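Local atomic coordinates of Alp7A (Bacillus subtilis, PDB entry 5EC0), a protein that binds adenine nucleotide and, as an actin-like protein of the bacterial cytoskeleton, probably forms filaments that segregate plasmid DNA. Residues N17-Y22 with A106-L111; G113-N118 with L164-T169; V120-F125 with I170-A175; Q126-I131 with Y367-L372; E142-M147 with A175-E180. All coordinates share one frame; numbering follows the deposited sequence. Where two conformers were deposited one is given.

Interaction 1 of 5, residues N17-Y22 with A106-L111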
# COMPACT_ATOMS: atom_id res chain seq x y z
N ASN A 17 0.63 0.58 7.29
CA ASN A 17 1.86 1.00 7.90
C ASN A 17 2.33 -0.10 8.87
O ASN A 17 1.52 -0.84 9.43
CB ASN A 17 1.64 2.36 8.62
CG ASN A 17 0.76 2.22 9.85
OD1 ASN A 17 1.16 1.64 10.85
ND2 ASN A 17 -0.52 2.42 9.64
N LEU A 18 3.63 -0.20 9.09
CA LEU A 18 4.12 -1.03 10.17
C LEU A 18 4.79 -0.15 11.22
O LEU A 18 5.69 0.64 10.90
CB LEU A 18 5.11 -2.08 9.65
CG LEU A 18 4.66 -3.22 8.74
CD1 LEU A 18 5.88 -3.79 7.99
CD2 LEU A 18 4.02 -4.28 9.59
N ILE A 19 4.34 -0.28 12.45
CA ILE A 19 4.91 0.50 13.54
C ILE A 19 5.50 -0.46 14.55
O ILE A 19 4.77 -1.20 15.19
CB ILE A 19 3.85 1.38 14.22
CG1 ILE A 19 3.18 2.28 13.17
CG2 ILE A 19 4.49 2.21 15.29
CD1 ILE A 19 1.98 3.03 13.68
N ASP A 20 6.83 -0.40 14.68
CA ASP A 20 7.62 -1.39 15.41
C ASP A 20 7.13 -2.81 15.16
O ASP A 20 6.94 -3.58 16.09
CB ASP A 20 7.63 -1.09 16.91
CG ASP A 20 8.47 0.15 17.26
OD1 ASP A 20 9.39 0.48 16.48
OD2 ASP A 20 8.20 0.78 18.31
N GLY A 21 6.91 -3.14 13.88
CA GLY A 21 6.48 -4.47 13.49
C GLY A 21 4.99 -4.72 13.63
O GLY A 21 4.50 -5.80 13.32
N TYR A 22 4.26 -3.72 14.11
CA TYR A 22 2.82 -3.87 14.24
C TYR A 22 2.10 -3.33 13.01
O TYR A 22 2.23 -2.15 12.64
CB TYR A 22 2.33 -3.17 15.50
CG TYR A 22 0.84 -3.30 15.74
CD1 TYR A 22 0.29 -4.46 16.27
CD2 TYR A 22 -0.02 -2.25 15.44
CE1 TYR A 22 -1.08 -4.58 16.49
CE2 TYR A 22 -1.39 -2.36 15.66
CZ TYR A 22 -1.91 -3.52 16.18
OH TYR A 22 -3.27 -3.61 16.39
N ALA A 106 -1.57 8.82 16.00
CA ALA A 106 -2.36 9.10 17.19
C ALA A 106 -3.18 7.87 17.59
O ALA A 106 -3.36 7.58 18.78
CB ALA A 106 -3.27 10.30 16.96
N TYR A 107 -3.66 7.15 16.58
CA TYR A 107 -4.38 5.91 16.82
C TYR A 107 -3.49 4.87 17.50
O TYR A 107 -3.90 4.23 18.48
CB TYR A 107 -4.92 5.34 15.51
CG TYR A 107 -5.41 3.93 15.69
CD1 TYR A 107 -6.50 3.65 16.51
CD2 TYR A 107 -4.76 2.86 15.08
CE1 TYR A 107 -6.95 2.36 16.69
CE2 TYR A 107 -5.20 1.57 15.25
CZ TYR A 107 -6.30 1.33 16.06
OH TYR A 107 -6.73 0.04 16.24
N TYR A 108 -2.29 4.69 16.98
CA TYR A 108 -1.36 3.73 17.55
C TYR A 108 -1.01 4.12 18.98
O TYR A 108 -0.89 3.26 19.86
CB TYR A 108 -0.10 3.62 16.70
CG TYR A 108 0.91 2.64 17.26
CD1 TYR A 108 0.84 1.28 16.94
CD2 TYR A 108 1.95 3.07 18.08
CE1 TYR A 108 1.77 0.38 17.43
CE2 TYR A 108 2.88 2.18 18.59
CZ TYR A 108 2.79 0.83 18.26
OH TYR A 108 3.73 -0.06 18.75
N GLN A 109 -0.85 5.43 19.22
CA GLN A 109 -0.54 5.91 20.56
C GLN A 109 -1.68 5.59 21.53
O GLN A 109 -1.44 5.17 22.66
CB GLN A 109 -0.28 7.42 20.56
CG GLN A 109 0.41 7.92 21.81
CD GLN A 109 -0.51 8.06 23.04
OE1 GLN A 109 -1.65 8.52 22.94
NE2 GLN A 109 0.00 7.68 24.21
N ALA A 110 -2.92 5.80 21.08
CA ALA A 110 -4.09 5.53 21.92
C ALA A 110 -4.24 4.04 22.18
O ALA A 110 -4.61 3.63 23.28
CB ALA A 110 -5.35 6.07 21.26
N LEU A 111 -3.96 3.22 21.17
CA LEU A 111 -4.07 1.77 21.28
C LEU A 111 -3.02 1.18 22.22
O LEU A 111 -3.36 0.43 23.12
CB LEU A 111 -3.95 1.11 19.90
CG LEU A 111 -4.24 -0.39 19.80
CD1 LEU A 111 -5.69 -0.70 20.16
CD2 LEU A 111 -3.91 -0.92 18.41
O HOH W 1 4.16 -2.70 18.08
O HOH W 2 -5.30 -1.88 15.05
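Tyr108 reaches from helix 95-112 to the hairpin end at Ile19 and Tyr22. Its CG lies anti to the backbone N (chi1 179°), which sends the ring off the helix toward the strand. CB meets Ile19 CD1 at 3.7 Å, and the same methyl lies close to CG. Farther out, Ile19 CG2 sits over one face of the ring, 3.6 Å from the Tyr108 centroid and 11° off the normal. This is a CH-pi contact. The isoleucine and the tyrosine run alongside each other in opposite senses. The CE1 edge of Tyr108 takes Tyr22 CD2 near its plane, at 3.8 Å. The two rings meet obliquely, with planes at 52°. At the tip, Tyr108 OH shares a hydrogen bond with a water at 2.8 Å. That water also makes a weak bond to Ile19 O.

One helical turn on, Leu111 CD2 comes against Tyr22 OH at 3.4 Å. A second water joins Tyr22 OH, 3.0 Å away, to Tyr107 OH. Tyr22 also makes a cation-pi contact with Lys112. Asp20 turns its carboxylate to the backbone N of Ser4 and Arg5.

Ile19 and Tyr22 exchange both of their backbone hydrogen bonds round Asp20 and Gly21. This is a two-residue beta hairpin with a type I' turn, linking strands 14-19 and 22-33 at the start of the actin-like fold.

Interaction 2 of 5, residues G113-N118 with L164-T169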
# COMPACT_ATOMS: atom_id res chain seq x y z
N GLY A 113 -0.38 2.95 23.96
CA GLY A 113 0.29 3.82 24.93
C GLY A 113 -0.56 4.29 26.10
O GLY A 113 -1.68 3.83 26.29
N LYS A 114 -0.03 5.22 26.88
CA LYS A 114 -0.69 5.68 28.09
C LYS A 114 -1.54 6.91 27.80
O LYS A 114 -1.13 7.81 27.07
CB LYS A 114 0.34 5.99 29.17
CG LYS A 114 1.42 4.92 29.30
CD LYS A 114 2.66 5.45 30.01
CE LYS A 114 2.49 5.45 31.53
NZ LYS A 114 3.41 6.42 32.21
N ARG A 115 -2.73 6.92 28.38
CA ARG A 115 -3.69 8.01 28.23
C ARG A 115 -3.10 9.41 28.41
O ARG A 115 -3.42 10.32 27.65
CB ARG A 115 -4.84 7.80 29.22
CG ARG A 115 -5.93 8.86 29.15
CD ARG A 115 -6.70 8.81 27.83
NE ARG A 115 -7.71 9.87 27.75
CZ ARG A 115 -7.70 10.86 26.87
NH1 ARG A 115 -6.74 10.93 25.95
NH2 ARG A 115 -8.67 11.77 26.89
N GLU A 116 -2.25 9.57 29.42
CA GLU A 116 -1.68 10.88 29.76
C GLU A 116 -0.36 11.21 29.04
O GLU A 116 0.20 12.29 29.22
CB GLU A 116 -1.48 11.00 31.27
CG GLU A 116 -0.41 10.06 31.83
CD GLU A 116 -0.90 8.63 32.01
OE1 GLU A 116 -2.11 8.39 31.83
OE2 GLU A 116 -0.08 7.75 32.33
N ASP A 117 0.15 10.28 28.24
CA ASP A 117 1.35 10.54 27.44
C ASP A 117 0.98 11.33 26.18
O ASP A 117 0.28 10.81 25.31
CB ASP A 117 2.04 9.22 27.07
CG ASP A 117 3.38 9.42 26.38
OD1 ASP A 117 3.84 10.58 26.28
OD2 ASP A 117 3.97 8.41 25.94
N ASN A 118 1.42 12.57 26.08
CA ASN A 118 1.04 13.41 24.94
C ASN A 118 2.13 13.60 23.89
O ASN A 118 2.05 14.51 23.06
CB ASN A 118 0.58 14.79 25.43
CG ASN A 118 -0.66 14.71 26.30
OD1 ASN A 118 -1.60 13.98 26.00
ND2 ASN A 118 -0.66 15.46 27.40
N LEU A 164 -11.14 10.26 24.05
CA LEU A 164 -9.72 10.07 23.71
C LEU A 164 -9.07 11.36 23.24
O LEU A 164 -8.06 11.34 22.54
CB LEU A 164 -9.57 9.00 22.63
CG LEU A 164 -9.95 7.58 23.04
CD1 LEU A 164 -10.08 6.68 21.82
CD2 LEU A 164 -8.95 7.00 24.04
N GLU A 165 -9.65 12.49 23.62
CA GLU A 165 -9.13 13.81 23.26
C GLU A 165 -7.74 14.07 23.82
O GLU A 165 -7.42 13.69 24.94
CB GLU A 165 -10.07 14.91 23.77
CG GLU A 165 -11.51 14.75 23.33
CD GLU A 165 -12.38 14.15 24.42
OE1 GLU A 165 -11.94 13.18 25.06
OE2 GLU A 165 -13.49 14.67 24.63
N LYS A 166 -6.91 14.72 23.00
CA LYS A 166 -5.61 15.24 23.41
C LYS A 166 -4.97 15.92 22.22
O LYS A 166 -5.36 15.66 21.08
CB LYS A 166 -4.68 14.12 23.93
CG LYS A 166 -4.32 13.06 22.89
CD LYS A 166 -3.15 12.19 23.34
CE LYS A 166 -3.55 11.27 24.50
NZ LYS A 166 -2.42 10.42 24.96
N GLU A 167 -4.00 16.78 22.48
CA GLU A 167 -3.08 17.22 21.44
C GLU A 167 -1.75 16.46 21.56
O GLU A 167 -1.05 16.54 22.57
CB GLU A 167 -2.82 18.73 21.50
CG GLU A 167 -2.12 19.25 20.27
CD GLU A 167 -1.98 20.76 20.27
OE1 GLU A 167 -1.84 21.35 21.37
OE2 GLU A 167 -2.01 21.36 19.16
N LEU A 168 -1.42 15.72 20.51
CA LEU A 168 -0.24 14.89 20.52
C LEU A 168 0.88 15.60 19.77
O LEU A 168 0.69 16.02 18.61
CB LEU A 168 -0.56 13.54 19.89
CG LEU A 168 0.32 12.30 20.07
CD1 LEU A 168 0.18 11.75 21.47
CD2 LEU A 168 -0.10 11.25 19.05
N THR A 169 2.03 15.76 20.41
CA THR A 169 3.23 16.20 19.68
C THR A 169 3.97 14.97 19.15
O THR A 169 4.28 14.05 19.90
CB THR A 169 4.16 17.04 20.56
OG1 THR A 169 3.44 18.16 21.07
CG2 THR A 169 5.35 17.55 19.77
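Arg115 holds one backbone carbonyl of the opposite segment and Lys166 holds two. The hydrogen bonds carry the contact. Arg115 grips Glu165 O end-on, with NH1 and NH2 both 3.0 Å from that oxygen. The NH2 bond lies on a lone pair, in the carbonyl plane. NH1 approaches from above that plane. Lys166 answers in the other direction: its NZ donates to Arg115 O at 2.9 Å and to Asp117 O at 2.8 Å. Both carbonyls are met from above their planes. The lysine chain bends at chi3 (70°) to bring NZ between them. A backbone bond, Thr169 N to Asn118 O at 2.9 Å, closes the other end.

Between opposite charges, Arg115 NH2 is 4.0 Å from Glu165 OE1, beyond a salt bridge.

Packing fills in the rest. Leu164 CA lies over one face of the Arg115 guanidinium, offset toward its rim. Asn118 OD1 rests beside Lys166 CD at 3.6 Å. Leu168 CD1 touches the Asn118 carbonyl, whose oxygen also receives a CA-H...O contact from Leu168.

Segment 113-118 is the loop between helix 95-112 and strand 119-129, with a type I turn from Lys114 to Asp117. Gln109 of that helix also binds Lys166 NZ and Lys114 O. Strand 166-179 pairs with 153-159 on one edge, and the Asn118 bond leads into its parallel pairing with 119-129 on the other.

Interaction 3 of 5, residues V120-F125 with I170-A175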
# COMPACT_ATOMS: atom_id res chain seq x y z
N VAL A 120 5.00 11.62 21.10
CA VAL A 120 5.55 10.47 20.40
C VAL A 120 6.83 10.86 19.67
O VAL A 120 6.82 11.81 18.88
CB VAL A 120 4.54 9.87 19.37
CG1 VAL A 120 5.21 8.80 18.50
CG2 VAL A 120 3.33 9.31 20.08
N THR A 121 7.91 10.14 19.95
CA THR A 121 9.13 10.23 19.15
C THR A 121 9.27 9.02 18.21
O THR A 121 9.08 7.87 18.60
CB THR A 121 10.40 10.32 20.05
OG1 THR A 121 10.33 9.33 21.08
CG2 THR A 121 10.50 11.69 20.69
N ILE A 122 9.60 9.29 16.95
CA ILE A 122 9.85 8.26 15.95
C ILE A 122 11.30 8.37 15.46
O ILE A 122 11.70 9.39 14.88
CB ILE A 122 8.89 8.40 14.73
CG1 ILE A 122 7.44 8.24 15.17
CG2 ILE A 122 9.24 7.38 13.65
CD1 ILE A 122 6.45 8.79 14.17
N GLU A 123 12.09 7.33 15.70
CA GLU A 123 13.52 7.37 15.36
C GLU A 123 13.72 7.36 13.86
O GLU A 123 14.52 8.11 13.33
CB GLU A 123 14.27 6.21 15.99
CG GLU A 123 14.23 6.22 17.51
CD GLU A 123 15.10 5.14 18.13
OE1 GLU A 123 16.08 4.72 17.47
OE2 GLU A 123 14.81 4.72 19.26
N TYR A 124 12.95 6.52 13.18
CA TYR A 124 13.12 6.30 11.75
C TYR A 124 11.77 6.12 11.05
O TYR A 124 11.10 5.11 11.24
CB TYR A 124 14.02 5.08 11.52
CG TYR A 124 14.53 4.97 10.11
CD1 TYR A 124 15.40 5.93 9.59
CD2 TYR A 124 14.18 3.89 9.29
CE1 TYR A 124 15.90 5.83 8.29
CE2 TYR A 124 14.67 3.79 7.98
CZ TYR A 124 15.53 4.77 7.49
OH TYR A 124 16.02 4.67 6.21
N PHE A 125 11.37 7.13 10.29
CA PHE A 125 10.15 7.09 9.49
C PHE A 125 10.54 6.79 8.06
O PHE A 125 11.51 7.35 7.54
CB PHE A 125 9.39 8.43 9.57
CG PHE A 125 8.16 8.50 8.68
CD1 PHE A 125 8.25 8.93 7.36
CD2 PHE A 125 6.90 8.17 9.18
CE1 PHE A 125 7.12 9.00 6.55
CE2 PHE A 125 5.77 8.24 8.38
CZ PHE A 125 5.88 8.65 7.08
N ILE A 170 4.25 14.98 17.85
CA ILE A 170 4.94 13.88 17.18
C ILE A 170 6.27 14.36 16.59
O ILE A 170 6.28 15.24 15.72
CB ILE A 170 4.06 13.25 16.05
CG1 ILE A 170 2.78 12.66 16.64
CG2 ILE A 170 4.82 12.19 15.28
CD1 ILE A 170 1.66 12.49 15.61
N LYS A 171 7.37 13.78 17.07
CA LYS A 171 8.71 14.17 16.63
C LYS A 171 9.39 13.08 15.83
O LYS A 171 9.68 12.00 16.34
CB LYS A 171 9.60 14.54 17.82
CG LYS A 171 9.19 15.86 18.49
CD LYS A 171 9.81 16.00 19.87
CE LYS A 171 9.52 17.35 20.47
NZ LYS A 171 9.93 17.42 21.90
N VAL A 172 9.62 13.37 14.55
CA VAL A 172 10.26 12.42 13.66
C VAL A 172 11.73 12.78 13.53
O VAL A 172 12.06 13.82 12.94
CB VAL A 172 9.59 12.40 12.28
CG1 VAL A 172 10.41 11.54 11.29
CG2 VAL A 172 8.14 11.91 12.41
N GLU A 173 12.59 11.95 14.11
CA GLU A 173 14.01 12.23 14.20
C GLU A 173 14.72 12.10 12.85
O GLU A 173 15.53 12.94 12.48
CB GLU A 173 14.68 11.30 15.21
CG GLU A 173 14.03 11.33 16.60
CD GLU A 173 14.83 10.55 17.64
OE1 GLU A 173 15.80 9.85 17.26
OE2 GLU A 173 14.50 10.66 18.84
N ASP A 174 14.40 11.03 12.12
CA ASP A 174 15.01 10.76 10.83
C ASP A 174 13.97 10.20 9.88
O ASP A 174 13.11 9.42 10.28
CB ASP A 174 16.17 9.78 11.00
CG ASP A 174 17.06 9.73 9.79
OD1 ASP A 174 17.01 10.68 8.97
OD2 ASP A 174 17.82 8.74 9.66
N ALA A 175 14.04 10.59 8.60
CA ALA A 175 13.05 10.15 7.64
C ALA A 175 13.68 9.84 6.27
O ALA A 175 14.66 10.45 5.89
CB ALA A 175 11.95 11.20 7.50
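Ile122 CD1 sits between Ile170 CG2, at 3.9 Å, and Val172 CG2, at 4.0 Å. All three side chains point the same way from the sheet. Ile122 CG1 is anti to its carbonyl carbon (chi1 -61°), which carries CD1 across to the neighbouring strand. Val172 turns its other methyl, CG1, to Phe125 CB at 3.7 Å. Val120 and Ala175 extend this apolar face at its two ends.

The backbones run parallel. Val120, Thr121 and Ile122 pair with Ile170, Lys171 and Val172, and Phe125 pairs with Ala175 beyond the corner at Glu123. Lys171 N donates to Val120 O at 2.7 Å, Ile122 N to Lys171 O, and Glu173 N to Ile122 O. Past the corner, Phe125 N donates to Asp174 O at 2.9 Å. All four bonds are nearly straight. Both Glu123 and Glu173 have helix-like backbone angles, consistent with both chains bending here.

The other face carries Thr121, Lys171, Tyr124 and Asp174. Thr121 CG2 rests against Lys171 CB. Asp174 OD2 meets the edge of the Tyr124 ring, 3.7 Å from CD1. At the corner, Glu123 and Glu173 lie side by side with their carboxylate planes 18° apart; Glu123 OE1 has a salt bridge to Lys380.

Helix 95-112 covers the apolar face with Phe101, Leu102 and Thr105. Strand 2-10 flanks 119-129 on its other edge, and helix 364-386 packs on Tyr124.

Interaction 4 of 5, residues Q126-I131 with Y367-L372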
# COMPACT_ATOMS: atom_id res chain seq x y z
N GLN A 126 9.77 5.93 7.41
CA GLN A 126 10.06 5.58 6.05
C GLN A 126 8.76 5.43 5.27
O GLN A 126 7.78 4.82 5.74
CB GLN A 126 10.89 4.29 6.01
CG GLN A 126 11.79 4.15 4.84
CD GLN A 126 12.64 2.90 4.88
OE1 GLN A 126 13.69 2.84 4.24
NE2 GLN A 126 12.20 1.88 5.63
N THR A 127 8.74 6.03 4.09
CA THR A 127 7.64 5.83 3.16
C THR A 127 8.24 5.70 1.75
O THR A 127 9.43 5.34 1.60
CB THR A 127 6.57 6.96 3.26
OG1 THR A 127 5.45 6.64 2.43
CG2 THR A 127 7.13 8.35 2.88
N MET A 128 7.45 5.96 0.72
CA MET A 128 7.92 5.78 -0.65
C MET A 128 7.03 6.57 -1.61
O MET A 128 5.99 7.07 -1.20
CB MET A 128 7.96 4.29 -1.03
CG MET A 128 6.79 3.50 -0.49
SD MET A 128 6.86 1.70 -0.66
CE MET A 128 5.47 1.25 0.36
N LEU A 129 7.46 6.69 -2.86
CA LEU A 129 6.67 7.39 -3.89
C LEU A 129 6.38 6.48 -5.09
O LEU A 129 7.23 5.69 -5.49
CB LEU A 129 7.39 8.64 -4.38
CG LEU A 129 7.39 9.85 -3.45
CD1 LEU A 129 8.09 11.00 -4.14
CD2 LEU A 129 5.96 10.22 -3.09
N PRO A 130 5.19 6.62 -5.68
CA PRO A 130 4.82 5.84 -6.88
C PRO A 130 5.63 6.26 -8.11
O PRO A 130 5.99 7.43 -8.26
CB PRO A 130 3.33 6.15 -7.07
CG PRO A 130 3.12 7.52 -6.42
CD PRO A 130 4.13 7.57 -5.27
N ILE A 131 5.89 5.30 -9.00
CA ILE A 131 6.69 5.55 -10.18
C ILE A 131 6.04 6.58 -11.10
O ILE A 131 6.73 7.39 -11.73
CB ILE A 131 6.98 4.22 -10.93
CG1 ILE A 131 7.90 3.36 -10.07
CG2 ILE A 131 7.64 4.47 -12.30
CD1 ILE A 131 8.06 1.95 -10.58
N TYR A 367 6.73 -4.41 3.16
CA TYR A 367 7.67 -5.38 3.70
C TYR A 367 9.10 -5.05 3.27
O TYR A 367 10.05 -5.27 4.02
CB TYR A 367 7.29 -6.79 3.26
CG TYR A 367 6.22 -7.42 4.12
CD1 TYR A 367 5.58 -6.68 5.11
CD2 TYR A 367 5.88 -8.77 3.99
CE1 TYR A 367 4.61 -7.25 5.92
CE2 TYR A 367 4.93 -9.35 4.80
CZ TYR A 367 4.29 -8.58 5.76
OH TYR A 367 3.34 -9.15 6.57
N GLY A 368 9.22 -4.52 2.06
CA GLY A 368 10.50 -4.06 1.55
C GLY A 368 10.99 -2.89 2.38
O GLY A 368 12.17 -2.82 2.72
N LEU A 369 10.09 -1.97 2.72
CA LEU A 369 10.45 -0.90 3.64
C LEU A 369 10.87 -1.49 4.98
O LEU A 369 11.86 -1.04 5.57
CB LEU A 369 9.30 0.08 3.85
CG LEU A 369 8.89 1.00 2.71
CD1 LEU A 369 7.86 2.04 3.15
CD2 LEU A 369 10.13 1.68 2.06
N GLU A 370 10.12 -2.47 5.48
CA GLU A 370 10.43 -3.03 6.78
C GLU A 370 11.87 -3.59 6.82
O GLU A 370 12.64 -3.31 7.74
CB GLU A 370 9.40 -4.10 7.15
CG GLU A 370 9.62 -4.77 8.52
CD GLU A 370 9.44 -3.82 9.71
OE1 GLU A 370 8.78 -2.77 9.55
OE2 GLU A 370 9.96 -4.13 10.80
N VAL A 371 12.23 -4.36 5.80
CA VAL A 371 13.58 -4.89 5.66
C VAL A 371 14.62 -3.77 5.67
O VAL A 371 15.65 -3.87 6.35
CB VAL A 371 13.73 -5.71 4.34
CG1 VAL A 371 15.23 -5.89 3.94
CG2 VAL A 371 13.03 -7.05 4.42
N LEU A 372 14.37 -2.70 4.91
CA LEU A 372 15.33 -1.60 4.89
C LEU A 372 15.44 -0.93 6.26
O LEU A 372 16.51 -0.50 6.66
CB LEU A 372 14.96 -0.58 3.82
CG LEU A 372 15.27 -1.09 2.40
CD1 LEU A 372 14.98 -0.02 1.35
CD2 LEU A 372 16.74 -1.60 2.29
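Leu369 sets its two methyls on strand 126-129. CD1 meets Met128 CE at 3.8 Å and also touches Thr127 CA. CD2 lies against Thr127 O at 3.8 Å and against Gln126 CD. Met128 runs extended beyond CG, and its SD passes Leu369 CG at 4.0 Å. Gln126 crosses the leucine and ends on the helix backbone: NE2 donates to Leu369 O at 2.9 Å. The N-H...O angle is 125°, so this bond is weak. The other end of the amide, OE1, rests against Leu372 CB at 3.7 Å. Gln126 gets there with CG anti to the backbone N (chi1 -152°) and an extended chain.

Helix 364-386 here packs on a sheet that strands 2-10 and 119-129 share, so the C-terminal helix returns to the part of the actin-like fold where the chain began. Strand 126-129 and helix 367-372 lie 9.0 Å apart at their axes.

The stronger partners of the Gln126 amide come from the second shell. OE1 accepts from Arg178 NE, and NE2 donates to Asn7 OD1. With an alanine in place of Gln126, Arg178 NE and Asn7 OD1 would probably each be left without this buried mate, and a gap would be likely beside Leu369 CD2. Asn7 ND2 is bonded in turn by Glu370 OE1, and Glu370 OE2 makes salt bridges to Arg5 and Arg374. Thr127 OG1 binds Val8 O. The Met128 side chain is about 7 Å from the bound magnesium ion and about 9 Å from ADP.

Interaction 5 of 5, residues E142-M147 with A175-E180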
# COMPACT_ATOMS: atom_id res chain seq x y z
N GLU A 142 15.47 13.94 -5.68
CA GLU A 142 15.04 15.23 -5.13
C GLU A 142 13.57 15.20 -4.73
O GLU A 142 13.19 15.79 -3.71
CB GLU A 142 15.30 16.36 -6.13
CG GLU A 142 16.76 16.50 -6.49
CD GLU A 142 17.63 16.62 -5.25
OE1 GLU A 142 17.38 17.53 -4.44
OE2 GLU A 142 18.53 15.78 -5.08
N MET A 143 12.73 14.53 -5.51
CA MET A 143 11.33 14.37 -5.12
C MET A 143 11.25 13.50 -3.86
O MET A 143 10.49 13.80 -2.94
CB MET A 143 10.49 13.75 -6.25
CG MET A 143 8.97 13.93 -6.04
SD MET A 143 7.89 13.33 -7.36
CE MET A 143 8.31 14.42 -8.73
N GLN A 144 12.05 12.43 -3.82
CA GLN A 144 12.04 11.55 -2.64
C GLN A 144 12.51 12.32 -1.39
O GLN A 144 11.97 12.12 -0.30
CB GLN A 144 12.93 10.32 -2.86
CG GLN A 144 12.57 9.43 -4.06
CD GLN A 144 13.66 8.38 -4.36
OE1 GLN A 144 14.23 8.36 -5.45
NE2 GLN A 144 13.93 7.49 -3.40
N LYS A 145 13.51 13.19 -1.55
CA LYS A 145 13.96 14.05 -0.45
C LYS A 145 12.86 15.01 0.05
O LYS A 145 12.69 15.19 1.25
CB LYS A 145 15.21 14.86 -0.87
CG LYS A 145 16.52 14.08 -0.77
CD LYS A 145 17.72 15.02 -0.83
CE LYS A 145 18.64 14.69 -2.01
NZ LYS A 145 19.76 15.68 -2.14
N ARG A 146 12.13 15.64 -0.87
CA ARG A 146 11.04 16.51 -0.46
C ARG A 146 9.94 15.70 0.24
O ARG A 146 9.34 16.16 1.22
CB ARG A 146 10.47 17.29 -1.66
CG ARG A 146 11.43 18.37 -2.21
CD ARG A 146 10.76 19.30 -3.24
NE ARG A 146 10.56 18.65 -4.53
CZ ARG A 146 11.47 18.62 -5.50
NH1 ARG A 146 12.65 19.21 -5.34
NH2 ARG A 146 11.20 17.99 -6.64
N MET A 147 9.68 14.49 -0.24
CA MET A 147 8.65 13.66 0.41
C MET A 147 9.05 13.36 1.85
O MET A 147 8.24 13.53 2.77
CB MET A 147 8.42 12.36 -0.35
CG MET A 147 7.30 11.49 0.23
SD MET A 147 5.70 12.35 0.30
CE MET A 147 4.61 10.95 0.65
N ALA A 175 14.04 10.59 8.60
CA ALA A 175 13.05 10.15 7.64
C ALA A 175 13.68 9.84 6.27
O ALA A 175 14.66 10.45 5.89
CB ALA A 175 11.95 11.20 7.50
N ALA A 176 13.11 8.88 5.55
CA ALA A 176 13.58 8.56 4.20
C ALA A 176 12.41 8.14 3.30
O ALA A 176 11.37 7.66 3.77
CB ALA A 176 14.66 7.47 4.24
N CYS A 177 12.59 8.33 2.00
CA CYS A 177 11.55 7.99 1.03
C CYS A 177 12.16 7.12 -0.08
O CYS A 177 13.11 7.55 -0.74
CB CYS A 177 10.93 9.24 0.44
SG CYS A 177 9.63 8.88 -0.72
N ARG A 178 11.61 5.92 -0.27
CA ARG A 178 12.10 4.97 -1.27
C ARG A 178 11.23 5.02 -2.53
O ARG A 178 10.37 5.88 -2.65
CB ARG A 178 12.12 3.55 -0.70
CG ARG A 178 12.82 3.42 0.64
CD ARG A 178 14.27 3.95 0.64
NE ARG A 178 14.81 3.80 1.98
CZ ARG A 178 16.10 3.77 2.30
NH1 ARG A 178 17.02 3.89 1.36
NH2 ARG A 178 16.46 3.61 3.57
N ILE A 179 11.46 4.09 -3.45
CA ILE A 179 10.67 4.02 -4.68
C ILE A 179 9.73 2.83 -4.62
O ILE A 179 10.20 1.69 -4.53
CB ILE A 179 11.57 3.88 -5.95
CG1 ILE A 179 12.60 5.01 -6.01
CG2 ILE A 179 10.72 3.89 -7.23
CD1 ILE A 179 13.78 4.70 -6.93
N GLU A 180 8.43 3.10 -4.67
CA GLU A 180 7.42 2.04 -4.77
C GLU A 180 7.75 1.04 -5.88
O GLU A 180 8.34 1.42 -6.90
CB GLU A 180 6.02 2.61 -5.02
CG GLU A 180 5.20 2.84 -3.78
CD GLU A 180 3.81 3.38 -4.08
OE1 GLU A 180 3.10 2.79 -4.91
OE2 GLU A 180 3.44 4.41 -3.47
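Gln144 reaches Cys177 with its CG anti to the carbonyl carbon (chi1 -58°) and the chain extended beyond it. The side chain therefore leans over the strand. Cys177 SG lies anti to its own backbone N and faces Met147. The methionine chain bends at chi2 (58°), so CB and CG stay at the contact while SD and CE turn aside. This is alpha-on-beta packing in the actin-like fold: helix 140-149 lies on strand 166-179, with the axes of 142-147 and 175-179 only 6.8 Å apart.

The one hydrogen bond across the contact runs from Gln144 NE2 to Cys177 O, 2.8 Å long and fairly straight at 161°. The oxygen lies near the amide plane of Gln144, while NE2 is tilted from the carbonyl plane. Gln144 OE1 turns to Ile179 CG1 at 3.8 Å. Ala176 and Arg178 bond by their backbones to strand 119-129, and Arg178 sends its side chain to Gln126 on the side away from the helix. With a leucine instead of Gln144, Cys177 O would probably lose this donor, and the helix would be held to the strand here by packing alone.

Leu134 of the preceding helix touches both Gln144 and Ile179. Cys177 CB comes 3.2 Å from Gln144 O, and its SG packs on Met147 CG at 3.6 Å.

In the fold
Interaction 4 is the buried contact of the set and lies closest to the nucleotide and magnesium. Interactions 1 and 2 are surface contacts; 3 and 5 are partly buried. Strand 166-179 serves interactions 2, 3 and 5, and strand 119-129 serves 3 and 4. Interaction 3 joins these two parallel strands, and interactions 2, 4 and 5 each use one of them. Gln109 joins interaction 1 to 2, and Arg178 joins 5 to 4. Chemistry follows position: aromatic packing with waters in interaction 1, charged side chains on carbonyls in 2, backbone pairing in 3, and leucine, methionine or cysteine packing with a weak glutamine bond in 4 and a straighter one in 5.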